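Local coordinates for protein BB0689 (Borrelia burgdorferi, PDB 4D53) that is an outer surface lipoprotein of the bacterial CAP superfamily whose molecular role is not firmly established, at residues 15-20 and 88-92; 23-29 and 104-108; 81-86 and 125-131. All blocks are in the same frame, centred on the assembly; numbering follows the deposited sequence.

Contact 1. Residues 15-20 and 88-92; sequences ILYSEI and LNRVV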
ATOM      1  N   ILE A  15       4.141  11.996   2.615  1.00 20.05           N
ATOM      2  CA  ILE A  15       3.774  12.690   1.388  1.00 21.70           C
ATOM      3  C   ILE A  15       2.677  11.911   0.667  1.00 21.54           C
ATOM      4  O   ILE A  15       1.658  12.485   0.190  1.00 21.20           O
ATOM      5  CB  ILE A  15       5.012  13.018   0.562  1.00 22.69           C
ATOM      6  CG1 ILE A  15       5.850  14.114   1.234  1.00 26.09           C
ATOM      7  CG2 ILE A  15       4.715  13.440  -0.903  1.00 23.32           C
ATOM      8  CD1 ILE A  15       7.275  14.114   0.698  1.00 30.55           C
ATOM      9  N   LEU A  16       2.908  10.619   0.488  1.00 19.20           N
ATOM     10  CA  LEU A  16       1.947   9.813  -0.262  1.00 19.51           C
ATOM     11  C   LEU A  16       0.570   9.781   0.413  1.00 20.18           C
ATOM     12  O   LEU A  16      -0.432   9.924  -0.254  1.00 18.71           O
ATOM     13  CB  LEU A  16       2.434   8.398  -0.418  1.00 19.67           C
ATOM     14  CG  LEU A  16       1.504   7.444  -1.195  1.00 21.45           C
ATOM     15  CD1 LEU A  16       1.236   8.037  -2.587  1.00 20.66           C
ATOM     16  CD2 LEU A  16       2.167   6.065  -1.347  1.00 21.87           C
ATOM     17  N   TYR A  17       0.517   9.560   1.729  1.00 19.09           N
ATOM     18  CA  TYR A  17      -0.746   9.576   2.462  1.00 20.39           C
ATOM     19  C   TYR A  17      -1.483  10.892   2.255  1.00 20.96           C
ATOM     20  O   TYR A  17      -2.729  10.950   2.007  1.00 19.66           O
ATOM     21  CB  TYR A  17      -0.467   9.331   3.985  1.00 22.53           C
ATOM     22  CG  TYR A  17      -0.119   7.938   4.461  1.00 21.09           C
ATOM     23  CD1 TYR A  17      -0.735   6.792   3.963  1.00 20.20           C
ATOM     24  CD2 TYR A  17       0.869   7.756   5.436  1.00 21.95           C
ATOM     25  CE1 TYR A  17      -0.460   5.556   4.462  1.00 21.50           C
ATOM     26  CE2 TYR A  17       1.159   6.536   5.934  1.00 19.27           C
ATOM     27  CZ  TYR A  17       0.528   5.428   5.457  1.00 21.20           C
ATOM     28  OH  TYR A  17       0.838   4.209   5.995  1.00 21.78           O
ATOM     29  N   SER A  18      -0.744  11.955   2.342  1.00 21.70           N
ATOM     30  CA  SER A  18      -1.294  13.317   2.120  1.00 26.59           C
ATOM     31  C   SER A  18      -1.866  13.574   0.721  1.00 22.75           C
ATOM     32  O   SER A  18      -2.970  14.119   0.571  1.00 22.78           O
ATOM     33  CB  SER A  18      -0.195  14.337   2.472  1.00 30.43           C
ATOM     34  OG  SER A  18      -0.739  15.619   2.279  1.00 37.03           O
ATOM     35  N   GLU A  19      -1.159  13.094  -0.305  1.00 20.84           N
ATOM     36  CA  GLU A  19      -1.654  13.106  -1.675  1.00 21.39           C
ATOM     37  C   GLU A  19      -2.907  12.280  -1.865  1.00 20.54           C
ATOM     38  O   GLU A  19      -3.893  12.785  -2.461  1.00 21.63           O
ATOM     39  CB  GLU A  19      -0.551  12.633  -2.629  1.00 22.75           C
ATOM     40  CG  GLU A  19      -0.907  13.060  -4.011  1.00 23.88           C
ATOM     41  CD  GLU A  19       0.175  12.703  -5.067  1.00 29.20           C
ATOM     42  OE1 GLU A  19       1.092  11.897  -4.804  1.00 26.61           O
ATOM     43  OE2 GLU A  19       0.095  13.297  -6.133  1.00 27.54           O
ATOM     44  N   ILE A  20      -2.964  11.069  -1.306  1.00 17.88           N
ATOM     45  CA  ILE A  20      -4.141  10.253  -1.445  1.00 21.02           C
ATOM     46  C   ILE A  20      -5.307  10.953  -0.688  1.00 22.03           C
ATOM     47  O   ILE A  20      -6.470  10.947  -1.167  1.00 19.44           O
ATOM     48  CB  ILE A  20      -3.853   8.825  -0.969  1.00 22.56           C
ATOM     49  CG1 ILE A  20      -2.864   8.162  -1.922  1.00 20.35           C
ATOM     50  CG2 ILE A  20      -5.142   8.002  -0.736  1.00 22.58           C
ATOM     51  CD1 ILE A  20      -2.370   6.826  -1.398  1.00 21.48           C
ATOM     52  N   LEU A  88       8.019   8.828  -6.351  1.00 18.89           N
ATOM     53  CA  LEU A  88       6.951   9.211  -5.432  1.00 20.85           C
ATOM     54  C   LEU A  88       5.962  10.198  -6.003  1.00 21.04           C
ATOM     55  O   LEU A  88       4.785  10.062  -5.787  1.00 21.27           O
ATOM     56  CB  LEU A  88       7.613   9.796  -4.129  1.00 21.53           C
ATOM     57  CG  LEU A  88       6.713  10.385  -3.040  1.00 20.76           C
ATOM     58  CD1 LEU A  88       5.819   9.322  -2.446  1.00 22.07           C
ATOM     59  CD2 LEU A  88       7.599  11.074  -1.954  1.00 23.75           C
ATOM     60  N   ASN A  89       6.438  11.173  -6.786  1.00 21.75           N
ATOM     61  CA  ASN A  89       5.600  12.216  -7.323  1.00 25.12           C
ATOM     62  C   ASN A  89       4.912  11.806  -8.618  1.00 23.31           C
ATOM     63  O   ASN A  89       4.173  12.571  -9.192  1.00 19.96           O
ATOM     64  CB  ASN A  89       6.356  13.585  -7.487  1.00 27.82           C
ATOM     65  CG  ASN A  89       7.438  13.539  -8.526  1.00 34.77           C
ATOM     66  OD1 ASN A  89       7.747  12.500  -9.077  1.00 27.48           O
ATOM     67  ND2 ASN A  89       8.054  14.687  -8.781  1.00 40.17           N
ATOM     68  N   ARG A  90       5.052  10.562  -9.001  1.00 17.87           N
ATOM     69  CA  ARG A  90       4.375   9.979 -10.167  1.00 19.08           C
ATOM     70  C   ARG A  90       3.455   8.810  -9.880  1.00 17.53           C
ATOM     71  O   ARG A  90       2.685   8.381 -10.750  1.00 16.80           O
ATOM     72  CB  ARG A  90       5.424   9.491 -11.181  1.00 20.57           C
ATOM     73  CG  ARG A  90       6.288  10.602 -11.836  1.00 24.52           C
ATOM     74  CD  ARG A  90       5.534  11.805 -12.394  1.00 30.71           C
ATOM     75  NE  ARG A  90       6.387  12.466 -13.417  1.00 36.86           N
ATOM     76  CZ  ARG A  90       6.024  12.845 -14.673  1.00 42.31           C
ATOM     77  NH1 ARG A  90       4.762  12.813 -15.084  1.00 39.91           N
ATOM     78  NH2 ARG A  90       6.953  13.312 -15.541  1.00 37.33           N
ATOM     79  N   VAL A  91       3.536   8.250  -8.693  1.00 18.02           N
ATOM     80  CA  VAL A  91       2.876   6.995  -8.412  1.00 16.07           C
ATOM     81  C   VAL A  91       1.340   7.096  -8.361  1.00 16.14           C
ATOM     82  O   VAL A  91       0.615   6.181  -8.853  1.00 16.24           O
ATOM     83  CB  VAL A  91       3.474   6.247  -7.232  1.00 18.02           C
ATOM     84  CG1 VAL A  91       3.154   6.887  -5.878  1.00 19.64           C
ATOM     85  CG2 VAL A  91       2.994   4.805  -7.223  1.00 18.08           C
ATOM     86  N   VAL A  92       0.799   8.182  -7.842  1.00 16.76           N
ATOM     87  CA  VAL A  92      -0.651   8.286  -7.721  1.00 16.15           C
ATOM     88  C   VAL A  92      -1.238   8.336  -9.140  1.00 16.52           C
ATOM     89  O   VAL A  92      -2.177   7.645  -9.445  1.00 16.29           O
ATOM     90  CB  VAL A  92      -1.092   9.524  -6.878  1.00 18.34           C
ATOM     91  CG1 VAL A  92      -2.579   9.751  -7.016  1.00 19.59           C
ATOM     92  CG2 VAL A  92      -0.731   9.199  -5.451  1.00 19.61           C
TER
HETATM   93  O   HOH W   1       2.247  10.517  -6.831  1.00 18.08           O
HETATM   94  O   HOH W   2       3.158  11.365  -3.459  1.00 24.41           O
HETATM   95  O   HOH W   3       2.614  14.035  -6.942  1.00 34.02           O

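Contact 2. Residues 23-29 and 104-108; sequences LRKKLNL and ALINT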
ATOM      1  N   LEU A  23      -6.711  13.857  -2.818  1.00 23.48           N
ATOM      2  CA  LEU A  23      -7.523  13.259  -3.864  1.00 23.49           C
ATOM      3  C   LEU A  23      -8.867  12.818  -3.351  1.00 24.39           C
ATOM      4  O   LEU A  23      -9.921  13.182  -3.940  1.00 24.26           O
ATOM      5  CB  LEU A  23      -6.812  12.091  -4.581  1.00 23.14           C
ATOM      6  CG  LEU A  23      -7.673  11.155  -5.444  1.00 21.85           C
ATOM      7  CD1 LEU A  23      -7.979  11.885  -6.751  1.00 25.86           C
ATOM      8  CD2 LEU A  23      -6.855   9.904  -5.730  1.00 25.44           C
ATOM      9  N   ARG A  24      -8.908  12.077  -2.245  1.00 22.64           N
ATOM     10  CA  ARG A  24     -10.205  11.588  -1.772  1.00 22.04           C
ATOM     11  C   ARG A  24     -11.107  12.759  -1.269  1.00 22.55           C
ATOM     12  O   ARG A  24     -12.336  12.723  -1.448  1.00 24.61           O
ATOM     13  CB  ARG A  24     -10.021  10.530  -0.724  1.00 22.35           C
ATOM     14  CG  ARG A  24      -9.385   9.225  -1.251  1.00 21.45           C
ATOM     15  CD  ARG A  24      -9.062   8.285  -0.116  1.00 22.88           C
ATOM     16  NE  ARG A  24     -10.258   7.878   0.605  1.00 20.09           N
ATOM     17  CZ  ARG A  24     -11.081   6.950   0.219  1.00 21.17           C
ATOM     18  NH1 ARG A  24     -10.818   6.270  -0.890  1.00 22.18           N
ATOM     19  NH2 ARG A  24     -12.237   6.692   0.911  1.00 22.76           N
ATOM     20  N   LYS A  25     -10.494  13.735  -0.648  1.00 20.91           N
ATOM     21  CA  LYS A  25     -11.200  14.875  -0.156  1.00 25.58           C
ATOM     22  C   LYS A  25     -11.871  15.672  -1.296  1.00 26.40           C
ATOM     23  O   LYS A  25     -13.046  16.037  -1.215  1.00 22.59           O
ATOM     24  CB  LYS A  25     -10.260  15.744   0.630  1.00 25.58           C
ATOM     25  CG  LYS A  25     -10.970  16.990   1.148  1.00 31.85           C
ATOM     26  CD  LYS A  25     -10.067  17.825   1.984  1.00 36.19           C
ATOM     27  CE  LYS A  25     -10.954  18.789   2.767  1.00 47.34           C
ATOM     28  NZ  LYS A  25     -10.150  19.763   3.531  1.00 52.20           N
ATOM     29  N   LYS A  26     -11.159  15.844  -2.408  1.00 22.99           N
ATOM     30  CA  LYS A  26     -11.703  16.522  -3.567  1.00 26.36           C
ATOM     31  C   LYS A  26     -12.845  15.756  -4.183  1.00 24.44           C
ATOM     32  O   LYS A  26     -13.689  16.370  -4.829  1.00 25.65           O
ATOM     33  CB  LYS A  26     -10.607  16.832  -4.621  1.00 25.84           C
ATOM     34  CG  LYS A  26      -9.603  17.931  -4.243  1.00 35.70           C
ATOM     35  CD  LYS A  26     -10.080  18.888  -3.154  1.00 49.15           C
ATOM     36  CE  LYS A  26      -9.023  19.881  -2.640  1.00 58.49           C
ATOM     37  NZ  LYS A  26      -7.874  20.072  -3.579  1.00 57.31           N
ATOM     38  N   LEU A  27     -12.914  14.467  -4.028  1.00 22.39           N
ATOM     39  CA  LEU A  27     -14.039  13.723  -4.493  1.00 22.89           C
ATOM     40  C   LEU A  27     -15.169  13.548  -3.414  1.00 19.67           C
ATOM     41  O   LEU A  27     -16.112  12.779  -3.637  1.00 22.01           O
ATOM     42  CB  LEU A  27     -13.659  12.352  -5.030  1.00 23.15           C
ATOM     43  CG  LEU A  27     -12.832  12.488  -6.343  1.00 24.31           C
ATOM     44  CD1 LEU A  27     -12.225  11.122  -6.570  1.00 26.80           C
ATOM     45  CD2 LEU A  27     -13.789  12.821  -7.484  1.00 28.06           C
ATOM     46  N   ASN A  28     -14.994  14.194  -2.283  1.00 22.77           N
ATOM     47  CA  ASN A  28     -15.927  14.010  -1.116  1.00 22.04           C
ATOM     48  C   ASN A  28     -16.111  12.596  -0.723  1.00 26.14           C
ATOM     49  O   ASN A  28     -17.170  12.144  -0.271  1.00 22.19           O
ATOM     50  CB  ASN A  28     -17.272  14.714  -1.394  1.00 23.55           C
ATOM     51  CG  ASN A  28     -17.895  15.281  -0.136  1.00 25.10           C
ATOM     52  OD1 ASN A  28     -17.250  15.448   0.899  1.00 22.64           O
ATOM     53  ND2 ASN A  28     -19.141  15.607  -0.230  1.00 22.91           N
ATOM     54  N   LEU A  29     -14.989  11.844  -0.754  1.00 23.26           N
ATOM     55  CA  LEU A  29     -15.020  10.515  -0.303  1.00 21.57           C
ATOM     56  C   LEU A  29     -14.674  10.466   1.185  1.00 20.08           C
ATOM     57  O   LEU A  29     -14.179  11.409   1.794  1.00 21.91           O
ATOM     58  CB  LEU A  29     -13.951   9.685  -1.068  1.00 21.71           C
ATOM     59  CG  LEU A  29     -14.210   9.592  -2.562  1.00 23.67           C
ATOM     60  CD1 LEU A  29     -13.033   8.967  -3.314  1.00 23.03           C
ATOM     61  CD2 LEU A  29     -15.491   8.859  -2.930  1.00 26.20           C
ATOM     62  N   ALA A 104      -9.390   1.132  -6.173  1.00 20.75           N
ATOM     63  CA  ALA A 104      -8.901   1.123  -4.795  1.00 20.86           C
ATOM     64  C   ALA A 104      -8.683   2.473  -4.226  1.00 20.22           C
ATOM     65  O   ALA A 104      -9.103   2.753  -3.062  1.00 20.58           O
ATOM     66  CB  ALA A 104      -7.631   0.235  -4.719  1.00 22.26           C
ATOM     67  N   LEU A 105      -8.019   3.375  -4.958  1.00 19.60           N
ATOM     68  CA  LEU A 105      -7.753   4.700  -4.431  1.00 18.90           C
ATOM     69  C   LEU A 105      -9.005   5.490  -4.089  1.00 23.01           C
ATOM     70  O   LEU A 105      -8.996   6.289  -3.154  1.00 20.59           O
ATOM     71  CB  LEU A 105      -6.971   5.537  -5.415  1.00 21.86           C
ATOM     72  CG  LEU A 105      -5.527   5.204  -5.697  1.00 22.80           C
ATOM     73  CD1 LEU A 105      -4.968   6.103  -6.833  1.00 24.11           C
ATOM     74  CD2 LEU A 105      -4.718   5.452  -4.417  1.00 25.26           C
ATOM     75  N   ILE A 106     -10.061   5.292  -4.837  1.00 21.34           N
ATOM     76  CA  ILE A 106     -11.285   6.065  -4.591  1.00 23.82           C
ATOM     77  C   ILE A 106     -12.423   5.204  -3.945  1.00 21.33           C
ATOM     78  O   ILE A 106     -13.592   5.581  -4.053  1.00 22.17           O
ATOM     79  CB  ILE A 106     -11.778   6.786  -5.905  1.00 24.27           C
ATOM     80  CG1 ILE A 106     -12.233   5.789  -6.949  1.00 28.66           C
ATOM     81  CG2 ILE A 106     -10.713   7.727  -6.380  1.00 26.28           C
ATOM     82  CD1 ILE A 106     -13.007   6.443  -8.120  1.00 32.57           C
ATOM     83  N   ASN A 107     -12.078   4.078  -3.340  1.00 21.90           N
ATOM     84  CA  ASN A 107     -13.058   3.187  -2.721  1.00 22.85           C
ATOM     85  C   ASN A 107     -13.790   3.854  -1.517  1.00 23.28           C
ATOM     86  O   ASN A 107     -13.233   4.691  -0.815  1.00 22.52           O
ATOM     87  CB  ASN A 107     -12.479   1.851  -2.391  1.00 24.73           C
ATOM     88  CG  ASN A 107     -11.795   1.811  -1.059  1.00 27.40           C
ATOM     89  OD1 ASN A 107     -10.584   2.104  -0.875  1.00 25.87           O
ATOM     90  ND2 ASN A 107     -12.625   1.573  -0.061  1.00 24.02           N
ATOM     91  N   THR A 108     -15.037   3.435  -1.318  1.00 26.51           N
ATOM     92  CA  THR A 108     -15.840   3.871  -0.145  1.00 27.67           C
ATOM     93  C   THR A 108     -16.084   2.755   0.807  1.00 27.38           C
ATOM     94  O   THR A 108     -16.857   2.931   1.739  1.00 29.72           O
ATOM     95  CB  THR A 108     -17.262   4.367  -0.571  1.00 26.27           C
ATOM     96  OG1 THR A 108     -17.954   3.344  -1.289  1.00 29.28           O
ATOM     97  CG2 THR A 108     -17.144   5.537  -1.329  1.00 29.60           C
TER

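Contact 3. Residues 81-86 and 125-131; sequences ILASGI and DIFVVLF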
ATOM      1  N   ILE A  81      -2.780  -2.256  -3.348  1.00 18.33           N
ATOM      2  CA  ILE A  81      -2.166  -1.775  -4.559  1.00 17.25           C
ATOM      3  C   ILE A  81      -0.635  -1.812  -4.429  1.00 19.77           C
ATOM      4  O   ILE A  81      -0.119  -1.466  -3.354  1.00 20.29           O
ATOM      5  CB  ILE A  81      -2.652  -0.356  -4.976  1.00 19.21           C
ATOM      6  CG1 ILE A  81      -2.436   0.656  -3.883  1.00 18.04           C
ATOM      7  CG2 ILE A  81      -4.212  -0.356  -5.292  1.00 20.51           C
ATOM      8  CD1 ILE A  81      -2.810   2.127  -4.134  1.00 19.47           C
ATOM      9  N   LEU A  82       0.039  -2.133  -5.544  1.00 16.90           N
ATOM     10  CA  LEU A  82       1.453  -2.190  -5.631  1.00 17.76           C
ATOM     11  C   LEU A  82       1.969  -1.297  -6.667  1.00 18.76           C
ATOM     12  O   LEU A  82       1.272  -1.026  -7.665  1.00 17.34           O
ATOM     13  CB  LEU A  82       1.858  -3.657  -5.934  1.00 17.60           C
ATOM     14  CG  LEU A  82       1.197  -4.739  -5.096  1.00 19.68           C
ATOM     15  CD1 LEU A  82       1.502  -6.117  -5.619  1.00 20.64           C
ATOM     16  CD2 LEU A  82       1.698  -4.662  -3.630  1.00 19.62           C
ATOM     17  N   ALA A  83       3.229  -0.906  -6.566  1.00 15.64           N
ATOM     18  CA  ALA A  83       3.967  -0.217  -7.590  1.00 16.84           C
ATOM     19  C   ALA A  83       5.450  -0.506  -7.465  1.00 20.07           C
ATOM     20  O   ALA A  83       5.935  -0.724  -6.369  1.00 17.20           O
ATOM     21  CB  ALA A  83       3.749   1.280  -7.595  1.00 17.91           C
ATOM     22  N   SER A  84       6.131  -0.522  -8.580  1.00 17.10           N
ATOM     23  CA  SER A  84       7.584  -0.671  -8.582  1.00 21.87           C
ATOM     24  C   SER A  84       8.263   0.141  -9.636  1.00 20.60           C
ATOM     25  O   SER A  84       7.798   0.273 -10.778  1.00 19.43           O
ATOM     26  CB  SER A  84       7.886  -2.142  -8.825  1.00 23.92           C
ATOM     27  OG  SER A  84       9.224  -2.416  -8.864  1.00 25.49           O
ATOM     28  N   GLY A  85       9.421   0.692  -9.274  1.00 21.39           N
ATOM     29  CA  GLY A  85      10.182   1.494 -10.151  1.00 19.63           C
ATOM     30  C   GLY A  85       9.539   2.816 -10.546  1.00 25.97           C
ATOM     31  O   GLY A  85       9.820   3.342 -11.627  1.00 25.18           O
ATOM     32  N   ILE A  86       8.623   3.346  -9.731  1.00 21.17           N
ATOM     33  CA  ILE A  86       7.929   4.598 -10.049  1.00 19.72           C
ATOM     34  C   ILE A  86       8.260   5.650  -8.963  1.00 17.22           C
ATOM     35  O   ILE A  86       8.077   5.357  -7.801  1.00 19.37           O
ATOM     36  CB  ILE A  86       6.377   4.370 -10.267  1.00 20.53           C
ATOM     37  CG1 ILE A  86       6.113   3.344 -11.382  1.00 19.65           C
ATOM     38  CG2 ILE A  86       5.699   5.675 -10.635  1.00 18.81           C
ATOM     39  CD1 ILE A  86       4.715   2.867 -11.492  1.00 21.69           C
ATOM     40  N   ASP A 125      12.683  -0.291  -5.564  1.00 18.14           N
ATOM     41  CA  ASP A 125      11.741   0.793  -5.205  1.00 17.54           C
ATOM     42  C   ASP A 125      10.327   0.283  -5.319  1.00 19.07           C
ATOM     43  O   ASP A 125       9.756   0.271  -6.473  1.00 20.43           O
ATOM     44  CB  ASP A 125      11.943   1.974  -6.114  1.00 21.50           C
ATOM     45  CG  ASP A 125      11.095   3.208  -5.729  1.00 22.82           C
ATOM     46  OD1 ASP A 125      10.176   3.173  -4.846  1.00 25.15           O
ATOM     47  OD2 ASP A 125      11.318   4.300  -6.334  1.00 26.95           O
ATOM     48  N   ILE A 126       9.724  -0.074  -4.191  1.00 18.37           N
ATOM     49  CA  ILE A 126       8.433  -0.759  -4.197  1.00 17.48           C
ATOM     50  C   ILE A 126       7.482  -0.061  -3.255  1.00 18.97           C
ATOM     51  O   ILE A 126       7.831   0.157  -2.065  1.00 19.03           O
ATOM     52  CB  ILE A 126       8.562  -2.216  -3.788  1.00 16.47           C
ATOM     53  CG1 ILE A 126       9.410  -2.997  -4.852  1.00 18.04           C
ATOM     54  CG2 ILE A 126       7.207  -2.888  -3.651  1.00 18.96           C
ATOM     55  CD1 ILE A 126       9.689  -4.439  -4.471  1.00 20.94           C
ATOM     56  N   PHE A 127       6.346   0.377  -3.603  1.00 17.74           N
ATOM     57  CA  PHE A 127       5.117   0.685  -2.830  1.00 17.36           C
ATOM     58  C   PHE A 127       4.195  -0.486  -2.664  1.00 18.25           C
ATOM     59  O   PHE A 127       3.842  -1.231  -3.650  1.00 17.64           O
ATOM     60  CB  PHE A 127       4.361   1.834  -3.498  1.00 20.00           C
ATOM     61  CG  PHE A 127       5.118   3.133  -3.507  1.00 20.00           C
ATOM     62  CD1 PHE A 127       5.104   3.967  -2.404  1.00 20.00           C
ATOM     63  CD2 PHE A 127       5.844   3.517  -4.622  1.00 20.00           C
ATOM     64  CE1 PHE A 127       5.801   5.160  -2.410  1.00 20.00           C
ATOM     65  CE2 PHE A 127       6.541   4.710  -4.634  1.00 20.00           C
ATOM     66  CZ  PHE A 127       6.521   5.533  -3.528  1.00 20.00           C
ATOM     67  N   VAL A 128       3.862  -0.634  -1.354  1.00 18.29           N
ATOM     68  CA  VAL A 128       2.704  -1.465  -1.010  1.00 17.62           C
ATOM     69  C   VAL A 128       1.707  -0.629  -0.224  1.00 20.40           C
ATOM     70  O   VAL A 128       2.069  -0.136   0.880  1.00 19.35           O
ATOM     71  CB  VAL A 128       3.069  -2.740  -0.206  1.00 16.53           C
ATOM     72  CG1 VAL A 128       1.826  -3.546   0.218  1.00 18.55           C
ATOM     73  CG2 VAL A 128       4.102  -3.633  -0.940  1.00 19.33           C
ATOM     74  N   VAL A 129       0.454  -0.519  -0.710  1.00 16.49           N
ATOM     75  CA  VAL A 129      -0.579   0.272   0.019  1.00 19.60           C
ATOM     76  C   VAL A 129      -1.798  -0.574   0.219  1.00 18.48           C
ATOM     77  O   VAL A 129      -2.316  -1.147  -0.712  1.00 20.32           O
ATOM     78  CB  VAL A 129      -0.858   1.651  -0.595  1.00 19.46           C
ATOM     79  CG1 VAL A 129      -1.933   2.418   0.204  1.00 23.98           C
ATOM     80  CG2 VAL A 129       0.422   2.442  -0.822  1.00 23.00           C
ATOM     81  N   LEU A 130      -2.228  -0.721   1.474  1.00 17.88           N
ATOM     82  CA  LEU A 130      -3.350  -1.513   1.867  1.00 18.83           C
ATOM     83  C   LEU A 130      -4.489  -0.614   2.406  1.00 19.89           C
ATOM     84  O   LEU A 130      -4.228   0.394   3.041  1.00 19.17           O
ATOM     85  CB  LEU A 130      -2.960  -2.461   3.015  1.00 22.27           C
ATOM     86  CG  LEU A 130      -1.772  -3.429   2.719  1.00 24.42           C
ATOM     87  CD1 LEU A 130      -1.323  -4.332   3.917  1.00 24.69           C
ATOM     88  CD2 LEU A 130      -2.155  -4.329   1.571  1.00 26.61           C
ATOM     89  N   PHE A 131      -5.693  -1.080   2.143  1.00 20.05           N
ATOM     90  CA  PHE A 131      -6.920  -0.458   2.582  1.00 21.37           C
ATOM     91  C   PHE A 131      -7.735  -1.518   3.292  1.00 23.03           C
ATOM     92  O   PHE A 131      -7.767  -2.724   2.890  1.00 24.74           O
ATOM     93  CB  PHE A 131      -7.760   0.089   1.400  1.00 20.52           C
ATOM     94  CG  PHE A 131      -7.047   1.073   0.520  1.00 19.98           C
ATOM     95  CD1 PHE A 131      -6.153   0.633  -0.426  1.00 22.09           C
ATOM     96  CD2 PHE A 131      -7.271   2.411   0.624  1.00 21.85           C
ATOM     97  CE1 PHE A 131      -5.450   1.532  -1.197  1.00 21.25           C
ATOM     98  CE2 PHE A 131      -6.632   3.323  -0.171  1.00 25.53           C
ATOM     99  CZ  PHE A 131      -5.671   2.893  -1.079  1.00 22.60           C
TER
HETATM  100  O   HOH W   4      11.865  -2.049  -7.686  1.00 23.69           O
HETATM  101  O   HOH W   5       7.840   2.568  -7.017  1.00 18.54           O

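Contact 1. Residues 15-20 and 88-92
Ile15 opens the contact by laying its outer branches against one methyl of Leu88: CG2 stands 3.9 Å from Leu88 CD2 and the two side chains run roughly perpendicular. The next residue, Leu16, is buried and reaches further in. With CG anti to the backbone N (chi1 180°), its CD1 is carried to 3.7 Å from Val92 CG2 and also meets CG1 of Val91, while its CB faces CD1 of Leu88. Helix 10-26 here covers one side of the central sheet of the CAP domain, and the chain leaving strand 75-84 turns into helix 91-96 beside it; Leu16, Leu88 and Val91 all rest on Phe127 of strand 125-134. Glu19 makes the polar part of the contact without any direct hydrogen bond. Its extended chain runs antiparallel alongside Val92, and OE1 comes to 3.3 Å from Val92 CG2. Water 1 donates to Glu19 OE1 (2.7 Å) and to Leu88 O and accepts from Val92 N, so the carboxylate reaches the first turn of helix 91-96 through solvent. A second water joins OE1 to Leu88 O, and a third links OE2 to Asn89 O. Ile20 closes the row, its CG1 lying 4.3 Å from Val92 CG2.

Contact 2. Residues 23-29 and 104-108
Arg24 drives its guanidinium end-on into the backbone that follows helix 99-105. NH1 and NH2 both grip Asn107 O, at 2.9 Å for Arg24 NH1 and 2.8 Å for Arg24 NH2, with that oxygen lying almost exactly in the guanidinium plane. NH1 also donates to Leu105 O at 2.9 Å, approaching from 42° above the carbonyl plane. NH2 also donates to Asn30 O, just beyond the segment, which helps fix the group's rotation. A bend at chi3 (62°) turns the group toward these carbonyls, and CG and CD pass close to Leu105 O on the way. Beside this polar grip lies an apolar patch around Ile106: Leu29 CD1 sits 3.6 Å from Ile106 CB, and Leu27 CD1 comes to 3.7 Å from Ile106 CG2. Leu29 CD2 extends the patch to Thr108 CG2. These contacts join the C-terminal end of helix 10-26 to the end of helix 99-105 in the CAP domain. A Schellman motif ends the first helix and redirects the chain at Asn28, its C-prime residue at positive phi, with Leu29 N bonded to Arg24 O and Asn28 N to Lys25 O. Leu29 is thereby brought back toward the arginine, its CB over one face of the guanidinium, offset toward the rim.

Contact 3. Residues 81-86 and 125-131
Backbone hydrogen bonds join Ile81 and Val129 in both directions, the core of an antiparallel ladder between edge strand 75-84 and strand 125-134. Ile81 N to Val129 O measures 2.9 Å and is nearly straight at 171°. Ala83 and Phe127 form the next hydrogen-bonded pair, less evenly: Ala83 N to Phe127 O is 3.0 Å, whereas the return bond from Phe127 N is weak. Gly85 N donates to Asp125 O at 2.9 Å, one residue past the last bridge. CA-H...O contacts fill in between, as from Leu82 CA to Phe127 O.

Apolar contacts divide between the two faces of the sheet. On the face of Ile81, Ala83, Phe127 and Val129, Ile81 puts CG1 between its backbone N and carbonyl carbon (chi1 56°), which brings that atom to 3.8 Å from Val129 CB; CD1 then meets the edge of the Phe131 ring at CE1, 4.0 Å away. Ile86 O lies in the plane of the Phe127 ring, 3.6 Å from its CE2. Across the sheet, Leu82 CD2 lies alongside Val128 CG2 at 3.8 Å, and helix 36-52 covers Val128.

Polar links gather where strand 75-84 ends. Water 4 bridges Ser84 OG and Asp125 N, while Asp125 OD2 forms a salt bridge with Arg117 of the neighbouring strand.

Largely apolar side chains on both faces of a hydrogen-bonded ladder fit the central layer of the CAP alpha-beta-alpha sandwich, with ordered water bridging groups at the end of strand 75-84.

In the fold
Contacts 1 and 2 share helix 10-26, their centres about 13 Å apart, and meet where Ile20 CD1 packs 4.1 Å from Leu105 CD2. Beneath them lies the sheet of contact 3, its centre about 11 Å from that of contact 1 and 18 Å from that of contact 2. Val91 CG2 rests 3.6 Å from Ala83 CB, and Leu16 CD2 lies 3.8 Å from Phe127 CD1, so contact 1 covers the Ala83 end of the ladder. Contact 2 meets the Ile81 end, with Ala104 CB 3.5 Å from Ile81 CG2. The three pairs alternate along the chain, interlocking the N-terminal helix, the two short helices and the sheet within one CAP family region.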